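Local coordinates for siderophore-interacting protein (Aeromonas hydrophila, PDB 6K2L) that binds flavin-adenine dinucleotide and probably reduces siderophore-bound ferric iron so that the metal can be released in the cell, at residues 153-158 and 179-184. The protein carries 1 engineered substitution. Numbering follows the deposited sequence.
Sequences AMAEVM and LSLPAG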
loop_
_atom_site.group_PDB
_atom_site.type_symbol
_atom_site.label_atom_id
_atom_site.label_comp_id
_atom_site.label_asym_id
_atom_site.label_seq_id
_atom_site.Cartn_x
_atom_site.Cartn_y
_atom_site.Cartn_z
ATOM N N ALA A 153 -8.001 1.670 -2.851
ATOM C CA ALA A 153 -6.673 1.166 -2.538
ATOM C C ALA A 153 -5.594 1.947 -3.278
ATOM O O ALA A 153 -4.539 2.236 -2.704
ATOM C CB ALA A 153 -6.579 -0.327 -2.873
ATOM N N MET A 154 -5.830 2.277 -4.554
ATOM C CA MET A 154 -4.840 3.012 -5.342
ATOM C C MET A 154 -4.767 4.474 -4.904
ATOM O O MET A 154 -3.671 5.050 -4.839
ATOM C CB MET A 154 -5.175 2.927 -6.845
ATOM C CG MET A 154 -4.640 1.674 -7.592
ATOM S SD MET A 154 -4.988 1.585 -9.386
ATOM C CE MET A 154 -6.671 2.187 -9.508
ATOM N N ALA A 155 -5.916 5.079 -4.586
ATOM C CA ALA A 155 -5.949 6.469 -4.162
ATOM C C ALA A 155 -5.167 6.668 -2.885
ATOM O O ALA A 155 -4.460 7.666 -2.741
ATOM C CB ALA A 155 -7.384 6.925 -3.955
ATOM N N GLU A 156 -5.266 5.733 -1.942
ATOM C CA GLU A 156 -4.551 6.096 -0.718
ATOM C C GLU A 156 -3.023 5.907 -0.802
ATOM O O GLU A 156 -2.333 6.135 0.204
ATOM C CB GLU A 156 -5.130 5.362 0.490
ATOM C CG GLU A 156 -5.120 3.871 0.428
ATOM C CD GLU A 156 -6.218 3.242 1.314
ATOM O OE1 GLU A 156 -7.108 3.976 1.831
ATOM O OE2 GLU A 156 -6.181 2.000 1.494
ATOM N N VAL A 157 -2.447 5.557 -1.950
ATOM C CA VAL A 157 -0.992 5.581 -2.060
ATOM C C VAL A 157 -0.526 6.468 -3.219
ATOM O O VAL A 157 0.596 6.334 -3.694
ATOM C CB VAL A 157 -0.424 4.158 -2.183
ATOM C CG1 VAL A 157 -0.903 3.303 -1.038
ATOM C CG2 VAL A 157 -0.816 3.564 -3.504
ATOM N N MET A 158 -1.393 7.355 -3.701
ATOM C CA MET A 158 -1.029 8.372 -4.683
ATOM C C MET A 158 -0.270 9.518 -4.008
ATOM O O MET A 158 -0.624 9.932 -2.900
ATOM C CB MET A 158 -2.276 8.946 -5.367
ATOM C CG MET A 158 -2.993 8.073 -6.380
ATOM S SD MET A 158 -4.190 9.006 -7.373
ATOM C CE MET A 158 -5.312 9.479 -6.154
ATOM N N LEU A 179 -13.847 9.525 -0.180
ATOM C CA LEU A 179 -12.574 8.965 -0.616
ATOM C C LEU A 179 -11.639 10.162 -0.558
ATOM O O LEU A 179 -11.716 11.031 -1.434
ATOM C CB LEU A 179 -12.640 8.410 -2.027
ATOM C CG LEU A 179 -13.535 7.277 -2.516
ATOM C CD1 LEU A 179 -12.862 6.745 -3.765
ATOM C CD2 LEU A 179 -13.783 6.147 -1.499
ATOM N N SER A 180 -10.801 10.253 0.472
ATOM C CA SER A 180 -9.870 11.370 0.484
ATOM C C SER A 180 -8.806 11.124 -0.592
ATOM O O SER A 180 -8.233 10.031 -0.690
ATOM C CB SER A 180 -9.242 11.584 1.870
ATOM O OG SER A 180 -8.423 12.760 1.886
ATOM N N LEU A 181 -8.597 12.135 -1.434
ATOM C CA LEU A 181 -7.756 12.095 -2.610
ATOM C C LEU A 181 -6.727 13.219 -2.515
ATOM O O LEU A 181 -6.931 14.161 -1.741
ATOM C CB LEU A 181 -8.624 12.279 -3.854
ATOM C CG LEU A 181 -9.612 11.208 -4.293
ATOM C CD1 LEU A 181 -10.431 11.813 -5.398
ATOM C CD2 LEU A 181 -8.911 9.934 -4.800
ATOM N N PRO A 182 -5.625 13.169 -3.273
ATOM C CA PRO A 182 -4.788 14.368 -3.437
ATOM C C PRO A 182 -5.645 15.532 -3.897
ATOM O O PRO A 182 -6.625 15.342 -4.625
ATOM C CB PRO A 182 -3.775 13.961 -4.511
ATOM C CG PRO A 182 -3.767 12.479 -4.509
ATOM C CD PRO A 182 -5.104 12.004 -4.004
ATOM N N ALA A 183 -5.285 16.743 -3.452
ATOM C CA ALA A 183 -6.109 17.909 -3.757
ATOM C C ALA A 183 -6.284 18.090 -5.258
ATOM O O ALA A 183 -7.334 18.553 -5.717
ATOM C CB ALA A 183 -5.501 19.172 -3.144
ATOM N N GLY A 184 -5.268 17.723 -6.044
ATOM C CA GLY A 184 -5.346 17.854 -7.486
ATOM C C GLY A 184 -6.134 16.794 -8.222
ATOM O O GLY A 184 -6.176 16.831 -9.454
#
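Met158 and Pro182 meet through the methionine's terminal methyl, with Met158 CE 3.3 Å from Pro182 CD. The same methyl also approaches CG of the proline ring, while nearer the backbone Met158 CB lies 3.9 Å from Pro182 CG, so the ring is touched at both ends of the methionine, whose side chain crosses it at about a right angle. The bend at the last torsion (chi3 -64°) carries CE back towards the ring. CE also reaches the adjoining leucine, 3.9 Å from Leu181 CD2, and that one branch in turn packs 3.5 Å from Ala155 CB. Leu181 thus takes part through CD2, its side chain setting out across the line to the helix end and its tip coming closer.

Ala155 closes helix 148-155, and the backbone departs from the helix at Glu156. The turn that follows is held by Val157 N to Met154 O and Met158 N to Ala155 O, both 3.2 Å, which brings Met158 round beside Ala155. Behind this layer, Met158 rests on Tyr139 and Met141 of the central strand 138-144 and Leu181 on Leu187 of edge strand 185-191, while Glu156 forms a salt bridge with Arg86 of the flavin-domain barrel. In this Rossmann-like C-terminal domain, the end of the helix meets the loop entering the edge strand without a hydrogen bond across, so the join rests on a largely buried apolar fit that imposes no bond direction on either partner.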